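Conjugal transfer protein TRWB (Escherichia coli, PDB 1E9R) probably acts as the coupling protein of bacterial conjugation, a P-loop NTPase whose six subunits form a ring resembling ring helicases and F1-ATPase. Local coordinates at residues 90-94 with 244-249; 106-111 with 429-435. All blocks are in the same frame, centred on the assembly; numbering follows the deposited sequence.

Interaction 1: 90-94 with 244-249; sequences NGDML and FITWRE
Two hydrogen bonds tie N90 to W247 and E249. The backbone N of N90 donates to W247 O at 2.8 Å, and the side-chain amide returns the favour a little further on, where OD1 of N90 accepts from E249 N at 3.1 Å; that bond is fairly straight at the hydrogen (162°), although its donor is tilted from the amide plane. With CG beside the backbone N (chi1 -60°), the amide of N90 reaches E249. There its plane stands almost perpendicular to the carboxylate of E249, and N90 OD1 comes 3.5 Å from E249 CG.

The apolar contacts lie at the other end. L94 sets CD1 over one face of the F244 ring, a CH-pi contact 4.1 Å from the centroid and displaced toward the rim, while L94 CB packs 3.6 Å from F244 CD2. CG of L94 lies anti to the backbone N (chi1 164°), and its second branch, CD2, reaches T246 CG2 at 4.0 Å. That methyl of T246 also rests 3.5 Å from G91 CA, where the chain passes close by with a positive phi.

The hydroxyl of T246 is hydrogen-bonded to the N106 side-chain amide, ND2. The segment that follows strand 83-89 and leads into helix 92-97 thus packs on strand 243-247, which lies between its parallel neighbours 83-89 and 103-105 in the large mixed sheet; D88 bonds to the amides of M93 and L94, and helix 252-269 packs on I245 and W247.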
ATOM      1  N   ASN B  90     -35.764 -10.582  10.572  1.00 39.52           N
ATOM      2  CA  ASN B  90     -36.893 -11.501  10.505  1.00 40.02           C
ATOM      3  C   ASN B  90     -37.844 -11.411  11.688  1.00 41.02           C
ATOM      4  O   ASN B  90     -38.612 -12.343  11.936  1.00 43.50           O
ATOM      5  CB  ASN B  90     -36.392 -12.936  10.386  1.00 40.32           C
ATOM      6  CG  ASN B  90     -35.568 -13.152   9.157  1.00 43.01           C
ATOM      7  OD1 ASN B  90     -36.008 -12.854   8.047  1.00 45.58           O
ATOM      8  ND2 ASN B  90     -34.361 -13.674   9.333  1.00 45.19           N
ATOM      9  N   GLY B  91     -37.789 -10.304  12.421  1.00 43.08           N
ATOM     10  CA  GLY B  91     -38.668 -10.132  13.568  1.00 43.45           C
ATOM     11  C   GLY B  91     -38.649 -11.246  14.606  1.00 44.64           C
ATOM     12  O   GLY B  91     -39.645 -11.453  15.315  1.00 44.16           O
ATOM     13  N   ASP B  92     -37.528 -11.960  14.711  1.00 46.31           N
ATOM     14  CA  ASP B  92     -37.398 -13.049  15.679  1.00 48.90           C
ATOM     15  C   ASP B  92     -37.629 -12.602  17.127  1.00 47.34           C
ATOM     16  O   ASP B  92     -38.408 -13.205  17.857  1.00 48.52           O
ATOM     17  CB  ASP B  92     -36.021 -13.699  15.572  1.00 51.31           C
ATOM     18  CG  ASP B  92     -35.714 -14.605  16.756  1.00 57.57           C
ATOM     19  OD1 ASP B  92     -36.469 -15.583  16.976  1.00 60.33           O
ATOM     20  OD2 ASP B  92     -34.721 -14.340  17.474  1.00 60.87           O
ATOM     21  N   MET B  93     -36.945 -11.548  17.549  1.00 46.49           N
ATOM     22  CA  MET B  93     -37.104 -11.055  18.909  1.00 46.98           C
ATOM     23  C   MET B  93     -38.462 -10.416  19.120  1.00 46.10           C
ATOM     24  O   MET B  93     -39.013 -10.460  20.215  1.00 45.15           O
ATOM     25  CB  MET B  93     -36.000 -10.048  19.237  1.00 48.15           C
ATOM     26  CG  MET B  93     -34.640 -10.693  19.400  1.00 50.43           C
ATOM     27  SD  MET B  93     -33.857 -10.091  20.899  1.00 54.66           S
ATOM     28  CE  MET B  93     -32.218  -9.535  20.233  1.00 53.13           C
ATOM     29  N   LEU B  94     -38.992  -9.813  18.062  1.00 44.31           N
ATOM     30  CA  LEU B  94     -40.299  -9.170  18.112  1.00 43.52           C
ATOM     31  C   LEU B  94     -41.349 -10.237  18.400  1.00 44.98           C
ATOM     32  O   LEU B  94     -42.270 -10.030  19.201  1.00 42.33           O
ATOM     33  CB  LEU B  94     -40.614  -8.499  16.768  1.00 43.96           C
ATOM     34  CG  LEU B  94     -42.077  -8.109  16.506  1.00 43.53           C
ATOM     35  CD1 LEU B  94     -42.509  -7.012  17.473  1.00 39.92           C
ATOM     36  CD2 LEU B  94     -42.238  -7.649  15.072  1.00 44.40           C
ATOM     37  N   PHE B 244     -38.559  -2.353  17.695  1.00 37.68           N
ATOM     38  CA  PHE B 244     -38.022  -3.472  16.934  1.00 37.65           C
ATOM     39  C   PHE B 244     -37.901  -3.081  15.479  1.00 38.54           C
ATOM     40  O   PHE B 244     -38.912  -2.808  14.826  1.00 38.10           O
ATOM     41  CB  PHE B 244     -38.927  -4.692  17.000  1.00 37.18           C
ATOM     42  CG  PHE B 244     -39.075  -5.259  18.362  1.00 38.00           C
ATOM     43  CD1 PHE B 244     -39.914  -4.654  19.293  1.00 37.70           C
ATOM     44  CD2 PHE B 244     -38.389  -6.412  18.715  1.00 38.34           C
ATOM     45  CE1 PHE B 244     -40.070  -5.196  20.566  1.00 39.61           C
ATOM     46  CE2 PHE B 244     -38.534  -6.964  19.984  1.00 40.20           C
ATOM     47  CZ  PHE B 244     -39.380  -6.355  20.915  1.00 40.19           C
ATOM     48  N   ILE B 245     -36.667  -3.039  14.981  1.00 38.29           N
ATOM     49  CA  ILE B 245     -36.405  -2.714  13.581  1.00 36.65           C
ATOM     50  C   ILE B 245     -36.249  -4.059  12.889  1.00 35.88           C
ATOM     51  O   ILE B 245     -35.207  -4.704  12.979  1.00 37.45           O
ATOM     52  CB  ILE B 245     -35.119  -1.883  13.423  1.00 36.00           C
ATOM     53  CG1 ILE B 245     -35.315  -0.517  14.089  1.00 35.22           C
ATOM     54  CG2 ILE B 245     -34.773  -1.726  11.944  1.00 33.94           C
ATOM     55  CD1 ILE B 245     -34.081   0.340  14.107  1.00 35.57           C
ATOM     56  N   THR B 246     -37.303  -4.475  12.204  1.00 35.68           N
ATOM     57  CA  THR B 246     -37.318  -5.765  11.538  1.00 36.97           C
ATOM     58  C   THR B 246     -37.298  -5.641  10.025  1.00 37.70           C
ATOM     59  O   THR B 246     -37.450  -4.547   9.476  1.00 38.03           O
ATOM     60  CB  THR B 246     -38.584  -6.545  11.921  1.00 36.22           C
ATOM     61  OG1 THR B 246     -39.731  -5.848  11.407  1.00 38.95           O
ATOM     62  CG2 THR B 246     -38.712  -6.666  13.443  1.00 34.18           C
ATOM     63  N   TRP B 247     -37.113  -6.782   9.364  1.00 36.81           N
ATOM     64  CA  TRP B 247     -37.104  -6.855   7.910  1.00 38.95           C
ATOM     65  C   TRP B 247     -36.943  -8.316   7.522  1.00 40.50           C
ATOM     66  O   TRP B 247     -36.312  -9.082   8.247  1.00 41.84           O
ATOM     67  CB  TRP B 247     -35.959  -6.012   7.330  1.00 38.06           C
ATOM     68  CG  TRP B 247     -34.588  -6.579   7.557  1.00 36.88           C
ATOM     69  CD1 TRP B 247     -33.907  -7.432   6.733  1.00 36.74           C
ATOM     70  CD2 TRP B 247     -33.745  -6.366   8.696  1.00 37.30           C
ATOM     71  NE1 TRP B 247     -32.697  -7.762   7.290  1.00 35.94           N
ATOM     72  CE2 TRP B 247     -32.572  -7.121   8.495  1.00 35.56           C
ATOM     73  CE3 TRP B 247     -33.868  -5.611   9.868  1.00 36.50           C
ATOM     74  CZ2 TRP B 247     -31.532  -7.146   9.422  1.00 36.46           C
ATOM     75  CZ3 TRP B 247     -32.832  -5.637  10.788  1.00 37.26           C
ATOM     76  CH2 TRP B 247     -31.678  -6.400  10.558  1.00 36.77           C
ATOM     77  N   ARG B 248     -37.546  -8.717   6.408  1.00 44.69           N
ATOM     78  CA  ARG B 248     -37.410 -10.097   5.960  1.00 48.21           C
ATOM     79  C   ARG B 248     -36.071 -10.127   5.248  1.00 48.97           C
ATOM     80  O   ARG B 248     -35.786  -9.265   4.418  1.00 48.56           O
ATOM     81  CB  ARG B 248     -38.579 -10.483   5.043  1.00 52.51           C
ATOM     82  CG  ARG B 248     -39.721 -11.164   5.821  1.00 57.90           C
ATOM     83  CD  ARG B 248     -41.017 -11.276   5.033  1.00 63.25           C
ATOM     84  NE  ARG B 248     -40.816 -11.443   3.592  1.00 68.21           N
ATOM     85  CZ  ARG B 248     -40.285 -12.519   3.005  1.00 70.69           C
ATOM     86  NH1 ARG B 248     -39.884 -13.564   3.732  1.00 71.17           N
ATOM     87  NH2 ARG B 248     -40.161 -12.548   1.678  1.00 71.59           N
ATOM     88  N   GLU B 249     -35.239 -11.107   5.583  1.00 49.83           N
ATOM     89  CA  GLU B 249     -33.902 -11.157   5.015  1.00 50.77           C
ATOM     90  C   GLU B 249     -33.696 -11.191   3.510  1.00 49.57           C
ATOM     91  O   GLU B 249     -32.613 -10.829   3.044  1.00 49.91           O
ATOM     92  CB  GLU B 249     -33.091 -12.273   5.668  1.00 53.84           C
ATOM     93  CG  GLU B 249     -33.672 -13.660   5.574  1.00 59.04           C
ATOM     94  CD  GLU B 249     -32.811 -14.664   6.333  1.00 61.84           C
ATOM     95  OE1 GLU B 249     -31.818 -14.230   6.973  1.00 63.71           O
ATOM     96  OE2 GLU B 249     -33.124 -15.877   6.291  1.00 63.65           O
TER

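Interaction 2: 106-111 with 429-435; sequences NPYDQR and QPAFVEG
The guanidinium of R111 has V433 CG2 over the centre of one face, 3.4 Å from R111 CZ, while oxygens of D109, P430 and A431 lie round its edge, with Q429 CG also near the plane. NE and NH2 grip the D109 carboxylate side-on in a salt bridge, R111 NH2 to D109 OD2 at 2.9 Å. End-on, NH1 and NH2 converge on one carbonyl, where R111 NH1 meets P430 O at 2.8 Å, and a weak bond runs from NH2 to A431 O. The bend at chi3 (-67°) brings the group back beside D109. The F432 ring has E434 N over one face, offset toward the rim; obliquely, Y108 O comes 3.1 Å from F432 CZ and D109 OD2 3.4 Å from F432 CD1.

Each oxygen of D109 serves two donors. OD1 takes R111 N on its anti lone pair and R111 NE on its syn one; D109 OD2 also accepts from V433 N at 3.0 Å, from above the carboxylate plane. The group is thereby fixed in rotation, and its charge is probably well compensated.

Between the backbones, Q110 N donates to V433 O at 2.7 Å, and Q110 CB packs on V433 CG1.

A single beta bridge pairs D109 with E434. Asx turns at N106 and D109 and a type I turn from N106 to D109 shape the loop 106-111; the C-terminal tail, 429-435, lies on it at the surface, bound by the R111-D109 pair.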
ATOM      1  N   ASN B 106     -40.682  -1.215   9.983  1.00 37.61           N
ATOM      2  CA  ASN B 106     -40.457  -2.142   8.889  1.00 38.55           C
ATOM      3  C   ASN B 106     -41.437  -1.671   7.831  1.00 41.29           C
ATOM      4  O   ASN B 106     -42.644  -1.847   7.992  1.00 42.33           O
ATOM      5  CB  ASN B 106     -40.819  -3.559   9.325  1.00 38.42           C
ATOM      6  CG  ASN B 106     -40.614  -4.576   8.225  1.00 41.32           C
ATOM      7  OD1 ASN B 106     -40.719  -4.258   7.042  1.00 36.18           O
ATOM      8  ND2 ASN B 106     -40.339  -5.817   8.609  1.00 40.12           N
ATOM      9  N   PRO B 107     -40.938  -1.063   6.735  1.00 42.37           N
ATOM     10  CA  PRO B 107     -41.805  -0.560   5.660  1.00 42.92           C
ATOM     11  C   PRO B 107     -42.842  -1.526   5.078  1.00 43.72           C
ATOM     12  O   PRO B 107     -43.857  -1.085   4.533  1.00 43.59           O
ATOM     13  CB  PRO B 107     -40.803  -0.058   4.610  1.00 42.64           C
ATOM     14  CG  PRO B 107     -39.595  -0.887   4.850  1.00 42.78           C
ATOM     15  CD  PRO B 107     -39.518  -0.940   6.355  1.00 41.88           C
ATOM     16  N   TYR B 108     -42.605  -2.829   5.217  1.00 44.29           N
ATOM     17  CA  TYR B 108     -43.511  -3.833   4.669  1.00 44.83           C
ATOM     18  C   TYR B 108     -44.337  -4.619   5.696  1.00 45.51           C
ATOM     19  O   TYR B 108     -44.931  -5.651   5.379  1.00 45.94           O
ATOM     20  CB  TYR B 108     -42.717  -4.793   3.777  1.00 44.64           C
ATOM     21  CG  TYR B 108     -41.947  -4.089   2.667  1.00 47.52           C
ATOM     22  CD1 TYR B 108     -40.714  -3.468   2.914  1.00 47.97           C
ATOM     23  CD2 TYR B 108     -42.452  -4.035   1.369  1.00 48.36           C
ATOM     24  CE1 TYR B 108     -40.004  -2.814   1.890  1.00 46.15           C
ATOM     25  CE2 TYR B 108     -41.755  -3.384   0.342  1.00 47.73           C
ATOM     26  CZ  TYR B 108     -40.538  -2.779   0.610  1.00 47.13           C
ATOM     27  OH  TYR B 108     -39.873  -2.137  -0.410  1.00 46.91           O
ATOM     28  N   ASP B 109     -44.384  -4.120   6.923  1.00 45.80           N
ATOM     29  CA  ASP B 109     -45.151  -4.779   7.961  1.00 44.37           C
ATOM     30  C   ASP B 109     -46.355  -3.893   8.264  1.00 45.13           C
ATOM     31  O   ASP B 109     -46.233  -2.675   8.419  1.00 45.25           O
ATOM     32  CB  ASP B 109     -44.290  -4.990   9.212  1.00 41.78           C
ATOM     33  CG  ASP B 109     -44.940  -5.912  10.218  1.00 39.94           C
ATOM     34  OD1 ASP B 109     -45.968  -5.522  10.799  1.00 41.29           O
ATOM     35  OD2 ASP B 109     -44.430  -7.030  10.428  1.00 41.22           O
ATOM     36  N   GLN B 110     -47.517  -4.529   8.318  1.00 45.33           N
ATOM     37  CA  GLN B 110     -48.793  -3.879   8.583  1.00 45.33           C
ATOM     38  C   GLN B 110     -48.754  -3.038   9.856  1.00 44.64           C
ATOM     39  O   GLN B 110     -49.374  -1.969   9.941  1.00 43.01           O
ATOM     40  CB  GLN B 110     -49.862  -4.971   8.720  1.00 47.95           C
ATOM     41  CG  GLN B 110     -51.288  -4.492   8.889  1.00 52.79           C
ATOM     42  CD  GLN B 110     -51.815  -3.810   7.643  1.00 56.43           C
ATOM     43  OE1 GLN B 110     -51.637  -2.603   7.454  1.00 57.42           O
ATOM     44  NE2 GLN B 110     -52.455  -4.588   6.775  1.00 56.96           N
ATOM     45  N   ARG B 111     -48.011  -3.535  10.842  1.00 43.35           N
ATOM     46  CA  ARG B 111     -47.898  -2.901  12.152  1.00 43.77           C
ATOM     47  C   ARG B 111     -46.906  -1.745  12.273  1.00 42.36           C
ATOM     48  O   ARG B 111     -46.886  -1.051  13.283  1.00 41.52           O
ATOM     49  CB  ARG B 111     -47.554  -3.975  13.193  1.00 44.09           C
ATOM     50  CG  ARG B 111     -48.544  -5.134  13.265  1.00 42.53           C
ATOM     51  CD  ARG B 111     -47.931  -6.320  13.996  1.00 42.73           C
ATOM     52  NE  ARG B 111     -46.834  -6.907  13.226  1.00 44.81           N
ATOM     53  CZ  ARG B 111     -46.136  -7.973  13.602  1.00 43.02           C
ATOM     54  NH1 ARG B 111     -46.414  -8.574  14.749  1.00 40.00           N
ATOM     55  NH2 ARG B 111     -45.182  -8.453  12.819  1.00 41.94           N
ATOM     56  N   GLN B 429     -46.339 -13.317  19.539  1.00 61.67           N
ATOM     57  CA  GLN B 429     -46.757 -12.416  18.472  1.00 59.08           C
ATOM     58  C   GLN B 429     -46.161 -12.902  17.150  1.00 56.58           C
ATOM     59  O   GLN B 429     -45.154 -13.611  17.142  1.00 56.37           O
ATOM     60  CB  GLN B 429     -46.256 -11.006  18.788  1.00 61.10           C
ATOM     61  CG  GLN B 429     -47.053  -9.887  18.171  1.00 64.02           C
ATOM     62  CD  GLN B 429     -46.525  -8.523  18.563  1.00 66.42           C
ATOM     63  OE1 GLN B 429     -47.086  -7.492  18.180  1.00 68.02           O
ATOM     64  NE2 GLN B 429     -45.437  -8.505  19.330  1.00 66.39           N
ATOM     65  N   PRO B 430     -46.794 -12.566  16.015  1.00 54.15           N
ATOM     66  CA  PRO B 430     -46.228 -13.015  14.737  1.00 52.68           C
ATOM     67  C   PRO B 430     -45.001 -12.168  14.345  1.00 51.86           C
ATOM     68  O   PRO B 430     -44.993 -10.944  14.507  1.00 48.00           O
ATOM     69  CB  PRO B 430     -47.402 -12.856  13.766  1.00 52.94           C
ATOM     70  CG  PRO B 430     -48.142 -11.698  14.333  1.00 52.90           C
ATOM     71  CD  PRO B 430     -48.135 -11.992  15.819  1.00 53.38           C
ATOM     72  N   ALA B 431     -43.960 -12.827  13.849  1.00 51.04           N
ATOM     73  CA  ALA B 431     -42.738 -12.137  13.453  1.00 50.22           C
ATOM     74  C   ALA B 431     -42.977 -11.097  12.356  1.00 51.13           C
ATOM     75  O   ALA B 431     -42.426  -9.997  12.400  1.00 49.73           O
ATOM     76  CB  ALA B 431     -41.709 -13.150  12.988  1.00 48.23           C
ATOM     77  N   PHE B 432     -43.798 -11.448  11.373  1.00 52.21           N
ATOM     78  CA  PHE B 432     -44.090 -10.546  10.266  1.00 53.60           C
ATOM     79  C   PHE B 432     -45.572 -10.570   9.889  1.00 54.40           C
ATOM     80  O   PHE B 432     -46.189 -11.629   9.817  1.00 55.05           O
ATOM     81  CB  PHE B 432     -43.240 -10.946   9.053  1.00 53.87           C
ATOM     82  CG  PHE B 432     -43.455 -10.082   7.826  1.00 55.03           C
ATOM     83  CD1 PHE B 432     -43.092  -8.732   7.827  1.00 54.72           C
ATOM     84  CD2 PHE B 432     -43.998 -10.629   6.655  1.00 54.83           C
ATOM     85  CE1 PHE B 432     -43.264  -7.938   6.682  1.00 56.01           C
ATOM     86  CE2 PHE B 432     -44.175  -9.846   5.504  1.00 54.06           C
ATOM     87  CZ  PHE B 432     -43.806  -8.499   5.518  1.00 55.74           C
ATOM     88  N   VAL B 433     -46.132  -9.391   9.647  1.00 55.65           N
ATOM     89  CA  VAL B 433     -47.530  -9.257   9.258  1.00 57.06           C
ATOM     90  C   VAL B 433     -47.615  -8.425   7.983  1.00 58.51           C
ATOM     91  O   VAL B 433     -47.592  -7.198   8.034  1.00 57.69           O
ATOM     92  CB  VAL B 433     -48.342  -8.569  10.366  1.00 57.16           C
ATOM     93  CG1 VAL B 433     -49.735  -8.233   9.876  1.00 55.94           C
ATOM     94  CG2 VAL B 433     -48.410  -9.470  11.573  1.00 56.03           C
ATOM     95  N   GLU B 434     -47.705  -9.110   6.846  1.00 60.98           N
ATOM     96  CA  GLU B 434     -47.792  -8.484   5.522  1.00 64.30           C
ATOM     97  C   GLU B 434     -48.663  -7.229   5.486  1.00 65.44           C
ATOM     98  O   GLU B 434     -49.793  -7.232   5.976  1.00 65.70           O
ATOM     99  CB  GLU B 434     -48.336  -9.497   4.514  1.00 65.84           C
ATOM    100  CG  GLU B 434     -48.322  -9.022   3.073  1.00 69.04           C
ATOM    101  CD  GLU B 434     -46.912  -8.809   2.549  1.00 70.85           C
ATOM    102  OE1 GLU B 434     -46.250  -7.833   2.981  1.00 72.55           O
ATOM    103  OE2 GLU B 434     -46.463  -9.628   1.713  1.00 72.08           O
ATOM    104  N   GLY B 435     -48.141  -6.162   4.882  1.00 66.12           N
ATOM    105  CA  GLY B 435     -48.885  -4.914   4.801  1.00 66.64           C
ATOM    106  C   GLY B 435     -48.916  -4.280   3.418  1.00 67.93           C
ATOM    107  O   GLY B 435     -48.466  -4.920   2.443  1.00 68.49           O
TER

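Overall arrangement
Interactions 1 and 2 illustrate how segments far apart in sequence meet near one edge of a sheet. Their centres lie about 9 Å apart on the same side of the chain's centre, and their segments alternate along the chain: 90-94, 106-111, 244-249, then 429-435. Strand 103-105, outermost in the mixed sheet within this chain, leads directly into 106-111 and pairs with strand 243-247 of interaction 1. They meet where N106 ND2 lies 2.9 Å from T246 OG1, a probable hydrogen bond, and where R248 packs on F432. The C-terminal tail thus packs on the loop that follows the outermost strand and on helix 92-97, near one end of the P-loop NTPase sheet.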